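Local atomic coordinates of endo-arabinase (Bacteroides thetaiotaomicron, PDB entry 5C0P), a protein that probably hydrolyses O-glycosidic bonds in the breakdown of L-arabinan, as a metal-binding member of glycoside hydrolase family 43. Residues 26-31 with 259-264; 136-141 with 205-210; 218-223 with 231-236; 273-278 with 286-291. All blocks are in the same frame, centred on the assembly; numbering follows the deposited sequence.

In the fold
Five sheets in chain order form the blades of a beta-propeller, as in other family 43 enzymes. From the N terminus, residues 26-31, leading into strand 30-34 of the first blade, meet residues 259-264 of the last one; interaction 1 thus closes a loop of more than 220 residues. Interactions 2 and 3 both fall within that span, one after the other: 136-141 with 205-210 joins the third sheet to the fourth, and 218-223 with 231-236 is a hairpin inside the fourth. Interaction 4, a hairpin of the last sheet, opens after interaction 1 has closed. Y231 of interaction 3 hydrogen-bonds D205 of interaction 2, while S275 and H277 of interaction 4 bond P29 and D28 of interaction 1.

Interaction 1 of 4, residues 26-31 with 259-264. With MG (magnesium ion), chain C; TRS (2-amino-2-hydroxymethyl-propane-1,3-diol), chain J.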
loop_
_atom_site.group_PDB
_atom_site.type_symbol
_atom_site.label_atom_id
_atom_site.label_comp_id
_atom_site.label_asym_id
_atom_site.label_seq_id
_atom_site.Cartn_x
_atom_site.Cartn_y
_atom_site.Cartn_z
ATOM N N LEU A 26 6.920 11.896 5.791
ATOM C CA LEU A 26 5.668 11.170 5.666
ATOM C C LEU A 26 5.969 9.679 5.668
ATOM O O LEU A 26 7.120 9.267 5.484
ATOM C CB LEU A 26 4.919 11.584 4.390
ATOM C CG LEU A 26 5.733 11.665 3.086
ATOM C CD1 LEU A 26 5.810 10.311 2.393
ATOM C CD2 LEU A 26 5.156 12.720 2.134
ATOM N N ARG A 27 4.936 8.889 5.914
ATOM C CA ARG A 27 5.030 7.438 5.926
ATOM C C ARG A 27 4.328 6.870 4.707
ATOM O O ARG A 27 3.495 7.537 4.089
ATOM C CB ARG A 27 4.345 6.882 7.176
ATOM C CG ARG A 27 4.999 7.280 8.485
ATOM C CD ARG A 27 4.239 6.692 9.680
ATOM N NE ARG A 27 4.249 5.229 9.666
ATOM C CZ ARG A 27 5.243 4.495 10.148
ATOM N NH1 ARG A 27 6.305 5.084 10.692
ATOM N NH2 ARG A 27 5.176 3.172 10.093
ATOM N N ASP A 28 4.670 5.627 4.377
ATOM C CA ASP A 28 3.906 4.830 3.414
ATOM C C ASP A 28 3.733 5.477 2.037
ATOM O O ASP A 28 2.618 5.496 1.510
ATOM C CB ASP A 28 2.526 4.506 4.014
ATOM C CG ASP A 28 2.620 4.017 5.465
ATOM O OD1 ASP A 28 3.534 3.234 5.787
ATOM O OD2 ASP A 28 1.786 4.426 6.299
ATOM N N PRO A 29 4.824 5.997 1.443
ATOM C CA PRO A 29 4.641 6.781 0.212
ATOM C C PRO A 29 4.337 5.948 -1.030
ATOM O O PRO A 29 5.136 5.117 -1.477
ATOM C CB PRO A 29 5.990 7.485 0.049
ATOM C CG PRO A 29 6.970 6.527 0.645
ATOM C CD PRO A 29 6.248 5.896 1.819
ATOM N N PHE A 30 3.152 6.184 -1.571
ATOM C CA PHE A 30 2.712 5.546 -2.802
ATOM C C PHE A 30 2.800 6.584 -3.915
ATOM O O PHE A 30 2.229 7.666 -3.803
ATOM C CB PHE A 30 1.267 5.073 -2.635
ATOM C CG PHE A 30 0.737 4.296 -3.811
ATOM C CD1 PHE A 30 0.342 4.954 -4.973
ATOM C CD2 PHE A 30 0.618 2.915 -3.757
ATOM C CE1 PHE A 30 -0.151 4.252 -6.062
ATOM C CE2 PHE A 30 0.117 2.202 -4.844
ATOM C CZ PHE A 30 -0.265 2.871 -5.998
ATOM N N ILE A 31 3.505 6.252 -4.992
ATOM C CA ILE A 31 3.656 7.176 -6.118
ATOM C C ILE A 31 2.699 6.804 -7.244
ATOM O O ILE A 31 2.786 5.705 -7.812
ATOM C CB ILE A 31 5.085 7.128 -6.685
ATOM C CG1 ILE A 31 6.120 7.460 -5.605
ATOM C CG2 ILE A 31 5.202 8.069 -7.900
ATOM C CD1 ILE A 31 5.919 8.839 -4.970
ATOM N N GLY A 259 13.321 0.773 7.023
ATOM C CA GLY A 259 12.294 1.313 6.154
ATOM C C GLY A 259 11.275 0.287 5.708
ATOM O O GLY A 259 11.532 -0.917 5.730
ATOM N N GLY A 260 10.106 0.749 5.276
ATOM C CA GLY A 260 9.107 -0.184 4.781
ATOM C C GLY A 260 7.884 0.475 4.180
ATOM O O GLY A 260 7.876 1.678 3.907
ATOM N N HIS A 261 6.843 -0.335 4.000
ATOM C CA HIS A 261 5.639 0.022 3.249
ATOM C C HIS A 261 5.997 0.489 1.842
ATOM O O HIS A 261 5.893 1.678 1.496
ATOM C CB HIS A 261 4.748 1.033 3.979
ATOM C CG HIS A 261 3.355 1.090 3.430
ATOM N ND1 HIS A 261 2.252 0.705 4.160
ATOM C CD2 HIS A 261 2.897 1.443 2.208
ATOM C CE1 HIS A 261 1.169 0.839 3.413
ATOM N NE2 HIS A 261 1.529 1.278 2.224
ATOM N N ALA A 262 6.425 -0.476 1.036
ATOM C CA ALA A 262 6.960 -0.214 -0.293
ATOM C C ALA A 262 5.971 -0.548 -1.388
ATOM O O ALA A 262 5.111 -1.424 -1.237
ATOM C CB ALA A 262 8.238 -1.017 -0.510
HETATM N N MSE A 263 6.105 0.160 -2.503
HETATM C CA MSE A 263 5.466 -0.236 -3.747
HETATM C C MSE A 263 6.476 0.004 -4.873
HETATM O O MSE A 263 7.497 0.685 -4.682
HETATM C CB MSE A 263 4.141 0.517 -3.971
HETATM C CG MSE A 263 4.249 2.038 -3.835
HETATM SE SE MSE A 263 4.911 2.959 -5.425
HETATM C CE MSE A 263 3.397 2.590 -6.592
ATOM N N VAL A 264 6.229 -0.593 -6.029
ATOM C CA VAL A 264 7.086 -0.377 -7.185
ATOM C C VAL A 264 6.278 0.186 -8.345
ATOM O O VAL A 264 5.061 -0.036 -8.459
ATOM C CB VAL A 264 7.828 -1.664 -7.620
ATOM C CG1 VAL A 264 8.775 -2.143 -6.513
ATOM C CG2 VAL A 264 6.841 -2.754 -7.976
HETATM MG MG MG C . 0.215 1.787 0.530
HETATM C C TRS J . 0.624 1.368 8.506
HETATM C C1 TRS J . -0.636 0.574 8.837
HETATM C C2 TRS J . 0.944 1.179 7.028
HETATM C C3 TRS J . 0.461 2.845 8.884
HETATM N N TRS J . 1.732 0.834 9.304
HETATM O O1 TRS J . -1.774 1.096 8.175
HETATM O O2 TRS J . 1.491 -0.106 6.781
HETATM O O3 TRS J . 1.693 3.557 8.808
HETATM O O HOH W 1 0.489 3.820 1.007
HETATM O O HOH W 2 4.474 2.704 -0.574
HETATM O O HOH W 3 1.897 1.651 -0.753
HETATM O O HOH W 4 -0.228 -0.124 -0.219
HETATM O O HOH W 5 -1.485 1.509 1.767
#
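D28 and H261 meet near the centre of the five-bladed beta-propeller, where the loop leading into strand 30-34 of the first blade runs beside strand 260-266 of the last. Their side chains cross at about a right angle: D28 CB sits over the middle of the imidazole, 3.6 Å from its centroid and 11° off the normal, a CH-pi contact. D28 OD1 reaches past the ring to 3.1 Å from H261 CB, and D28 OD2 accepts a 2.7 Å hydrogen bond from O3 of a bound TRS molecule, probably from the crystallisation liquor, to which R27 NE also donates. Both nitrogens fix the imidazole's rotation: H261 ND1 donates to TRS O2 at 2.8 Å, and H261 NE2 binds magnesium at 2.2 Å. D84 and four waters complete the metal site, and one of those waters donates to D28 O. Farther along, selenomethionine M263 covers the F30 ring. With CG between the backbone N and the carbonyl carbon (chi1 51°) and two further bends, its chain brings CE over the ring face, 3.7 Å from the centroid and 12° off the normal, while SE, 4.8 Å from that centroid, makes a Met-aromatic contact. The same methyl, M263 CE, lies 3.4 Å from I31 O.

Interaction 2 of 4, residues 136-141 with 205-210; sequences DGSLYI and DAPFIY. With TRS (2-amino-2-hydroxymethyl-propane-1,3-diol), chain J.
The Y140 ring carries I209 CG2 on one face, a CH-pi contact 3.8 Å from the centroid and 22° off the normal, shifted toward the rim beside CE1. I209 CG2 is trans to its own backbone N across CA-CB, the setting that presents this methyl rather than CG1 to the tyrosine. The phenol oxygen of Y140 is hydrogen-bonded to R211. A water lies over the centre of the F208 ring, 3.6 Å above its plane; it also donates to L139 O and I209 O and so bridges the strands. D136 OD2 accepts a 2.8 Å hydrogen bond from A206 N on its anti side, 20° out of the carboxylate plane. Segments 136-141 and 205-210 lie on the innermost strands of two adjacent propeller blades. They run nearly parallel, their axes 6.5 Å apart, too far for direct pairing of the backbones, and side chains and waters fill the gap. S138 OG donates to P207 O at 2.8 Å, and a second water, bound to D136 O at 2.7 Å, gives that same P207 O another proton. At the pocket end, D136 is predicted to tune the pKa of the active-site glutamate and to orient proton donor and substrate. Here it takes two hydroxyls of bound TRS, O1 on D136 OD1 at 2.9 Å and O2 on D136 OD2 at 2.6 Å, while D205 OD2 is hydrogen-bonded to Y231.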
loop_
_atom_site.group_PDB
_atom_site.type_symbol
_atom_site.label_atom_id
_atom_site.label_comp_id
_atom_site.label_asym_id
_atom_site.label_seq_id
_atom_site.Cartn_x
_atom_site.Cartn_y
_atom_site.Cartn_z
ATOM N N ASP A 136 -4.399 -1.481 5.014
ATOM C CA ASP A 136 -3.476 -1.491 3.885
ATOM C C ASP A 136 -4.050 -2.172 2.650
ATOM O O ASP A 136 -3.323 -2.823 1.909
ATOM C CB ASP A 136 -2.113 -2.111 4.280
ATOM C CG ASP A 136 -1.310 -1.234 5.228
ATOM O OD1 ASP A 136 -1.751 -0.102 5.546
ATOM O OD2 ASP A 136 -0.224 -1.674 5.661
ATOM N N GLY A 137 -5.356 -2.032 2.426
ATOM C CA GLY A 137 -5.963 -2.560 1.215
ATOM C C GLY A 137 -5.358 -1.943 -0.033
ATOM O O GLY A 137 -5.316 -0.708 -0.184
ATOM N N SER A 138 -4.888 -2.802 -0.935
ATOM C CA SER A 138 -4.271 -2.349 -2.176
ATOM C C SER A 138 -4.923 -3.005 -3.385
ATOM O O SER A 138 -5.721 -3.941 -3.249
ATOM C CB SER A 138 -2.770 -2.638 -2.162
ATOM O OG SER A 138 -2.518 -4.032 -2.185
ATOM N N LEU A 139 -4.578 -2.512 -4.572
ATOM C CA LEU A 139 -5.181 -2.986 -5.815
ATOM C C LEU A 139 -4.109 -3.621 -6.686
ATOM O O LEU A 139 -3.041 -3.044 -6.908
ATOM C CB LEU A 139 -5.825 -1.812 -6.557
ATOM C CG LEU A 139 -6.507 -2.102 -7.895
ATOM C CD1 LEU A 139 -7.743 -2.948 -7.699
ATOM C CD2 LEU A 139 -6.865 -0.800 -8.591
ATOM N N TYR A 140 -4.384 -4.841 -7.130
ATOM C CA TYR A 140 -3.572 -5.515 -8.138
ATOM C C TYR A 140 -4.448 -5.807 -9.354
ATOM O O TYR A 140 -5.547 -6.352 -9.219
ATOM C CB TYR A 140 -2.970 -6.817 -7.586
ATOM C CG TYR A 140 -2.350 -7.667 -8.674
ATOM C CD1 TYR A 140 -1.213 -7.235 -9.357
ATOM C CD2 TYR A 140 -2.917 -8.883 -9.056
ATOM C CE1 TYR A 140 -0.655 -7.987 -10.377
ATOM C CE2 TYR A 140 -2.356 -9.651 -10.078
ATOM C CZ TYR A 140 -1.232 -9.193 -10.737
ATOM O OH TYR A 140 -0.677 -9.935 -11.749
ATOM N N ILE A 141 -3.968 -5.439 -10.541
ATOM C CA ILE A 141 -4.670 -5.742 -11.786
ATOM C C ILE A 141 -3.980 -6.926 -12.440
ATOM O O ILE A 141 -2.789 -6.860 -12.788
ATOM C CB ILE A 141 -4.686 -4.538 -12.755
ATOM C CG1 ILE A 141 -5.284 -3.305 -12.064
ATOM C CG2 ILE A 141 -5.414 -4.898 -14.054
ATOM C CD1 ILE A 141 -6.739 -3.481 -11.601
ATOM N N ASP A 205 2.092 -5.727 7.060
ATOM C CA ASP A 205 1.813 -4.410 6.490
ATOM C C ASP A 205 1.977 -4.454 4.973
ATOM O O ASP A 205 2.783 -5.219 4.440
ATOM C CB ASP A 205 2.816 -3.356 7.009
ATOM C CG ASP A 205 2.468 -2.781 8.382
ATOM O OD1 ASP A 205 1.357 -2.997 8.908
ATOM O OD2 ASP A 205 3.328 -2.051 8.930
ATOM N N ALA A 206 1.210 -3.617 4.282
ATOM C CA ALA A 206 1.576 -3.139 2.942
ATOM C C ALA A 206 1.701 -4.127 1.774
ATOM O O ALA A 206 2.585 -3.964 0.944
ATOM C CB ALA A 206 2.876 -2.331 3.052
ATOM N N PRO A 207 0.811 -5.127 1.672
ATOM C CA PRO A 207 0.959 -6.023 0.519
ATOM C C PRO A 207 0.835 -5.305 -0.831
ATOM O O PRO A 207 -0.049 -4.471 -1.029
ATOM C CB PRO A 207 -0.207 -7.004 0.692
ATOM C CG PRO A 207 -1.221 -6.236 1.504
ATOM C CD PRO A 207 -0.412 -5.403 2.442
ATOM N N PHE A 208 1.724 -5.653 -1.756
ATOM C CA PHE A 208 1.713 -5.084 -3.089
ATOM C C PHE A 208 2.289 -6.103 -4.056
ATOM O O PHE A 208 3.389 -6.604 -3.838
ATOM C CB PHE A 208 2.543 -3.800 -3.127
ATOM C CG PHE A 208 2.407 -3.048 -4.427
ATOM C CD1 PHE A 208 1.351 -2.168 -4.629
ATOM C CD2 PHE A 208 3.311 -3.250 -5.451
ATOM C CE1 PHE A 208 1.210 -1.487 -5.832
ATOM C CE2 PHE A 208 3.178 -2.584 -6.662
ATOM C CZ PHE A 208 2.134 -1.695 -6.851
ATOM N N ILE A 209 1.563 -6.401 -5.132
ATOM C CA ILE A 209 2.035 -7.377 -6.107
ATOM C C ILE A 209 2.548 -6.696 -7.372
ATOM O O ILE A 209 1.927 -5.759 -7.884
ATOM C CB ILE A 209 0.922 -8.398 -6.479
ATOM C CG1 ILE A 209 0.606 -9.306 -5.284
ATOM C CG2 ILE A 209 1.335 -9.240 -7.679
ATOM C CD1 ILE A 209 -0.626 -10.220 -5.489
ATOM N N TYR A 210 3.687 -7.179 -7.862
ATOM C CA TYR A 210 4.205 -6.795 -9.173
ATOM C C TYR A 210 4.316 -8.046 -10.040
ATOM O O TYR A 210 4.907 -9.046 -9.626
ATOM C CB TYR A 210 5.578 -6.146 -9.020
ATOM C CG TYR A 210 6.171 -5.670 -10.325
ATOM C CD1 TYR A 210 5.744 -4.484 -10.906
ATOM C CD2 TYR A 210 7.165 -6.391 -10.962
ATOM C CE1 TYR A 210 6.281 -4.033 -12.103
ATOM C CE2 TYR A 210 7.707 -5.953 -12.160
ATOM C CZ TYR A 210 7.261 -4.775 -12.722
ATOM O OH TYR A 210 7.806 -4.342 -13.915
HETATM C C TRS J . 0.624 1.368 8.506
HETATM C C1 TRS J . -0.636 0.574 8.837
HETATM C C2 TRS J . 0.944 1.179 7.028
HETATM C C3 TRS J . 0.461 2.845 8.884
HETATM N N TRS J . 1.732 0.834 9.304
HETATM O O1 TRS J . -1.774 1.096 8.175
HETATM O O2 TRS J . 1.491 -0.106 6.781
HETATM O O3 TRS J . 1.693 3.557 8.808
HETATM O O HOH W 6 -0.870 -2.476 0.825
HETATM O O HOH W 7 -0.386 -4.682 -6.660
#

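Interaction 3 of 4, residues 218-223 with 231-236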
loop_
_atom_site.group_PDB
_atom_site.type_symbol
_atom_site.label_atom_id
_atom_site.label_comp_id
_atom_site.label_asym_id
_atom_site.label_seq_id
_atom_site.Cartn_x
_atom_site.Cartn_y
_atom_site.Cartn_z
ATOM N N ILE A 218 5.673 -11.246 -7.857
ATOM C CA ILE A 218 6.380 -10.915 -6.632
ATOM C C ILE A 218 5.462 -10.091 -5.738
ATOM O O ILE A 218 4.823 -9.134 -6.202
ATOM C CB ILE A 218 7.653 -10.103 -6.923
ATOM C CG1 ILE A 218 8.550 -10.850 -7.906
ATOM C CG2 ILE A 218 8.413 -9.805 -5.625
ATOM C CD1 ILE A 218 9.768 -10.043 -8.353
HETATM N N MSE A 219 5.395 -10.451 -4.461
HETATM C CA MSE A 219 4.715 -9.597 -3.496
HETATM C C MSE A 219 5.724 -8.964 -2.576
HETATM O O MSE A 219 6.611 -9.633 -2.041
HETATM C CB MSE A 219 3.668 -10.331 -2.660
HETATM C CG MSE A 219 2.894 -9.359 -1.743
HETATM SE SE MSE A 219 1.781 -10.284 -0.527
HETATM C CE MSE A 219 0.417 -10.771 -1.819
ATOM N N LEU A 220 5.608 -7.654 -2.420
ATOM C CA LEU A 220 6.327 -6.956 -1.365
ATOM C C LEU A 220 5.383 -6.765 -0.191
ATOM O O LEU A 220 4.166 -6.608 -0.363
ATOM C CB LEU A 220 6.820 -5.596 -1.853
ATOM C CG LEU A 220 7.783 -5.639 -3.039
ATOM C CD1 LEU A 220 8.161 -4.214 -3.427
ATOM C CD2 LEU A 220 9.024 -6.452 -2.711
ATOM N N TRP A 221 5.941 -6.792 1.011
ATOM C CA TRP A 221 5.172 -6.519 2.215
ATOM C C TRP A 221 6.138 -6.184 3.333
ATOM O O TRP A 221 7.344 -6.385 3.190
ATOM C CB TRP A 221 4.276 -7.714 2.577
ATOM C CG TRP A 221 5.008 -8.983 2.907
ATOM C CD1 TRP A 221 5.647 -9.819 2.039
ATOM C CD2 TRP A 221 5.138 -9.572 4.203
ATOM N NE1 TRP A 221 6.186 -10.890 2.722
ATOM C CE2 TRP A 221 5.883 -10.758 4.052
ATOM C CE3 TRP A 221 4.698 -9.203 5.477
ATOM C CZ2 TRP A 221 6.203 -11.581 5.142
ATOM C CZ3 TRP A 221 5.016 -10.017 6.555
ATOM C CH2 TRP A 221 5.755 -11.195 6.379
ATOM N N SER A 222 5.622 -5.667 4.444
ATOM C CA SER A 222 6.495 -5.253 5.538
ATOM C C SER A 222 6.171 -5.881 6.882
ATOM O O SER A 222 5.014 -6.181 7.195
ATOM C CB SER A 222 6.494 -3.733 5.684
ATOM O OG SER A 222 7.252 -3.135 4.648
ATOM N N SER A 223 7.227 -6.052 7.674
ATOM C CA SER A 223 7.144 -6.522 9.048
ATOM C C SER A 223 8.419 -6.109 9.761
ATOM O O SER A 223 9.203 -5.329 9.230
ATOM C CB SER A 223 6.957 -8.045 9.090
ATOM O OG SER A 223 6.492 -8.460 10.358
ATOM N N TYR A 231 12.105 -2.297 11.040
ATOM C CA TYR A 231 11.043 -2.427 10.063
ATOM C C TYR A 231 11.735 -2.736 8.747
ATOM O O TYR A 231 12.863 -2.271 8.511
ATOM C CB TYR A 231 10.319 -1.095 9.965
ATOM C CG TYR A 231 8.963 -1.097 9.292
ATOM C CD1 TYR A 231 7.984 -2.023 9.630
ATOM C CD2 TYR A 231 8.650 -0.120 8.352
ATOM C CE1 TYR A 231 6.722 -1.980 9.021
ATOM C CE2 TYR A 231 7.403 -0.061 7.751
ATOM C CZ TYR A 231 6.452 -0.998 8.078
ATOM O OH TYR A 231 5.214 -0.924 7.484
ATOM N N ALA A 232 11.090 -3.519 7.892
ATOM C CA ALA A 232 11.750 -3.962 6.668
ATOM C C ALA A 232 10.771 -4.330 5.586
ATOM O O ALA A 232 9.565 -4.484 5.834
ATOM C CB ALA A 232 12.663 -5.152 6.961
ATOM N N ILE A 233 11.313 -4.468 4.377
ATOM C CA ILE A 233 10.566 -4.928 3.216
ATOM C C ILE A 233 10.971 -6.367 2.945
ATOM O O ILE A 233 12.172 -6.674 2.797
ATOM C CB ILE A 233 10.923 -4.101 1.969
ATOM C CG1 ILE A 233 10.767 -2.600 2.252
ATOM C CG2 ILE A 233 10.072 -4.547 0.779
ATOM C CD1 ILE A 233 11.465 -1.718 1.214
ATOM N N GLY A 234 9.979 -7.253 2.912
ATOM C CA GLY A 234 10.212 -8.629 2.519
ATOM C C GLY A 234 9.592 -8.871 1.159
ATOM O O GLY A 234 8.762 -8.074 0.679
ATOM N N GLN A 235 10.010 -9.948 0.511
ATOM C CA GLN A 235 9.396 -10.318 -0.755
ATOM C C GLN A 235 9.026 -11.792 -0.752
ATOM O O GLN A 235 9.639 -12.599 -0.047
ATOM C CB GLN A 235 10.313 -9.989 -1.943
ATOM C CG GLN A 235 11.577 -10.823 -2.028
ATOM C CD GLN A 235 12.436 -10.455 -3.228
ATOM O OE1 GLN A 235 11.920 -10.097 -4.295
ATOM N NE2 GLN A 235 13.750 -10.540 -3.062
ATOM N N ALA A 236 7.995 -12.118 -1.521
ATOM C CA ALA A 236 7.570 -13.498 -1.715
ATOM C C ALA A 236 7.262 -13.686 -3.183
ATOM O O ALA A 236 6.872 -12.737 -3.864
ATOM C CB ALA A 236 6.347 -13.807 -0.873
#
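I218 and Q235 lie side by side and point the same way, I218 CG2 3.8 Å from Q235 OE1, whose hydrogen bond goes to F298. L220 and Q235 cross obliquely, with L220 CD2 3.8 Å from Q235 CB; the same methyl is 4.1 Å from I233 CG2, so L220, I233 and Q235 gather on one face of the sheet. On the other, W221 has CG between its backbone N and carbonyl carbon (chi1 63°), which tips the indole across the neighbouring strand until CD1 is 3.8 Å from O of the side-chainless G234. W221 NE1 is hydrogen-bonded to Q249. Back on the face of L220 and I233, S222 OG donates to A232 O at 2.9 Å from above the carbonyl plane, 40° out of it, and is also hydrogen-bonded to H261 N; A232 O also takes a weak 3.4 Å bond from S223 N. The Y231 ring leans along S222, its OH 3.6 Å from S222 CB and bonded to D205. Between the two faces, M219 with A236 and W221 with G234 form hydrogen-bonded pairs linked both ways; S223 with A232 is a third, with A232 N donating to S223 O. The arrangement is an antiparallel beta-hairpin, the second and third strands of a propeller blade.

Interaction 4 of 4, residues 273-278 with 286-291; sequences MISYHA and PVITPI. With GOL (glycerol), chain I.
Backbone hydrogen bonds pair I274 with T289 and Y276 with V287, each in both directions; V287 N to Y276 O is the shortest at 2.7 Å and runs almost straight (173°). Between these pairs CA-H...O contacts fill in, such as I288 CA to I274 O at 3.2 Å. The aromatic contact is a CH-pi one: Y276 and V287 project side by side, and V287 CB stands over one face of the phenol, 3.9 Å from its centroid and offset toward the rim. A chi1 of 65° swings the Y276 ring across to that valine, whose CG2 also touches A278 CB at 4.0 Å. Apolar contacts dominate the other end. Selenomethionine M273, bent at chi2 and chi3, folds back over the partner strand, with SE 3.7 Å from P290 CA and CE 4.0 Å from I288 CG2; I274 CD1 meets I291 CD1 at 3.8 Å. Of the polar groups, Y276 OH bonds D257 and accepts from O3 of a glycerol, 3.1 Å away. Strand 272-278 is the middle one of the last blade, between 260-266 and 285-290; its S275 OG and H277 ND1 are hydrogen-bonded to P29 O and D28 N, and its I274 and Y276 pack on I233 of strand 231-238 in the preceding blade.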
loop_
_atom_site.group_PDB
_atom_site.type_symbol
_atom_site.label_atom_id
_atom_site.label_comp_id
_atom_site.label_asym_id
_atom_site.label_seq_id
_atom_site.Cartn_x
_atom_site.Cartn_y
_atom_site.Cartn_z
HETATM N N MSE A 273 11.141 1.522 -10.340
HETATM C CA MSE A 273 11.525 2.211 -9.111
HETATM C C MSE A 273 10.796 1.605 -7.925
HETATM O O MSE A 273 9.696 1.076 -8.069
HETATM C CB MSE A 273 11.123 3.694 -9.172
HETATM C CG MSE A 273 11.512 4.420 -10.438
HETATM SE SE MSE A 273 13.406 4.794 -10.492
HETATM C CE MSE A 273 13.468 6.050 -9.031
ATOM N N ILE A 274 11.398 1.721 -6.741
ATOM C CA ILE A 274 10.710 1.397 -5.494
ATOM C C ILE A 274 10.525 2.682 -4.685
ATOM O O ILE A 274 11.366 3.576 -4.729
ATOM C CB ILE A 274 11.466 0.312 -4.682
ATOM C CG1 ILE A 274 10.640 -0.153 -3.470
ATOM C CG2 ILE A 274 12.837 0.809 -4.249
ATOM C CD1 ILE A 274 11.178 -1.436 -2.822
ATOM N N SER A 275 9.398 2.773 -3.987
ATOM C CA SER A 275 9.118 3.883 -3.079
ATOM C C SER A 275 8.705 3.326 -1.720
ATOM O O SER A 275 7.801 2.479 -1.634
ATOM C CB SER A 275 7.993 4.753 -3.654
ATOM O OG SER A 275 7.590 5.770 -2.743
ATOM N N TYR A 276 9.355 3.805 -0.659
ATOM C CA TYR A 276 9.034 3.382 0.705
ATOM C C TYR A 276 9.488 4.463 1.663
ATOM O O TYR A 276 10.131 5.409 1.242
ATOM C CB TYR A 276 9.700 2.042 1.046
ATOM C CG TYR A 276 11.215 2.016 1.088
ATOM C CD1 TYR A 276 11.903 2.101 2.294
ATOM C CD2 TYR A 276 11.952 1.841 -0.075
ATOM C CE1 TYR A 276 13.295 2.034 2.336
ATOM C CE2 TYR A 276 13.343 1.774 -0.047
ATOM C CZ TYR A 276 14.001 1.879 1.159
ATOM O OH TYR A 276 15.382 1.805 1.178
ATOM N N HIS A 277 9.176 4.341 2.952
ATOM C CA HIS A 277 9.698 5.335 3.890
ATOM C C HIS A 277 10.786 4.739 4.759
ATOM O O HIS A 277 10.784 3.540 5.024
ATOM C CB HIS A 277 8.592 5.952 4.763
ATOM C CG HIS A 277 8.080 5.031 5.830
ATOM N ND1 HIS A 277 6.880 4.366 5.721
ATOM C CD2 HIS A 277 8.615 4.651 7.016
ATOM C CE1 HIS A 277 6.689 3.622 6.798
ATOM N NE2 HIS A 277 7.737 3.774 7.596
ATOM N N ALA A 278 11.719 5.578 5.193
ATOM C CA ALA A 278 12.738 5.175 6.155
ATOM C C ALA A 278 13.189 6.414 6.907
ATOM O O ALA A 278 13.071 7.522 6.395
ATOM C CB ALA A 278 13.923 4.535 5.441
ATOM N N PRO A 286 10.416 9.727 2.347
ATOM C CA PRO A 286 10.353 8.812 1.204
ATOM C C PRO A 286 11.717 8.503 0.629
ATOM O O PRO A 286 12.558 9.390 0.473
ATOM C CB PRO A 286 9.511 9.578 0.174
ATOM C CG PRO A 286 9.606 11.021 0.579
ATOM C CD PRO A 286 9.758 11.017 2.078
ATOM N N VAL A 287 11.916 7.231 0.326
ATOM C CA VAL A 287 13.092 6.762 -0.374
ATOM C C VAL A 287 12.569 6.242 -1.705
ATOM O O VAL A 287 11.744 5.327 -1.741
ATOM C CB VAL A 287 13.775 5.636 0.412
ATOM C CG1 VAL A 287 14.971 5.091 -0.361
ATOM C CG2 VAL A 287 14.214 6.140 1.792
ATOM N N ILE A 288 12.990 6.875 -2.792
ATOM C CA ILE A 288 12.497 6.520 -4.123
ATOM C C ILE A 288 13.733 6.293 -4.975
ATOM O O ILE A 288 14.478 7.219 -5.278
ATOM C CB ILE A 288 11.633 7.643 -4.723
ATOM C CG1 ILE A 288 10.490 8.026 -3.766
ATOM C CG2 ILE A 288 11.086 7.216 -6.088
ATOM C CD1 ILE A 288 9.798 9.355 -4.125
ATOM N N THR A 289 13.957 5.041 -5.361
ATOM C CA THR A 289 15.221 4.673 -5.976
ATOM C C THR A 289 15.017 3.536 -6.985
ATOM O O THR A 289 14.050 2.774 -6.883
ATOM C CB THR A 289 16.223 4.296 -4.854
ATOM O OG1 THR A 289 17.551 4.166 -5.374
ATOM C CG2 THR A 289 15.792 3.019 -4.172
ATOM N N PRO A 290 15.919 3.427 -7.979
ATOM C CA PRO A 290 15.761 2.336 -8.947
ATOM C C PRO A 290 15.842 0.975 -8.278
ATOM O O PRO A 290 16.564 0.789 -7.288
ATOM C CB PRO A 290 16.947 2.520 -9.887
ATOM C CG PRO A 290 17.273 3.981 -9.802
ATOM C CD PRO A 290 16.989 4.363 -8.370
ATOM N N ILE A 291 15.100 0.024 -8.823
ATOM C CA ILE A 291 15.149 -1.341 -8.332
ATOM C C ILE A 291 15.228 -2.289 -9.516
ATOM O O ILE A 291 14.749 -1.976 -10.607
ATOM C CB ILE A 291 13.935 -1.648 -7.439
ATOM C CG1 ILE A 291 14.113 -2.983 -6.709
ATOM C CG2 ILE A 291 12.657 -1.659 -8.248
ATOM C CD1 ILE A 291 13.050 -3.233 -5.653
HETATM C C1 GOL I . 16.692 -0.161 -3.124
HETATM C C2 GOL I . 16.321 -1.460 -2.416
HETATM O O2 GOL I . 15.392 -2.174 -3.198
HETATM C C3 GOL I . 15.697 -1.153 -1.064
HETATM O O3 GOL I . 16.690 -0.652 -0.199
#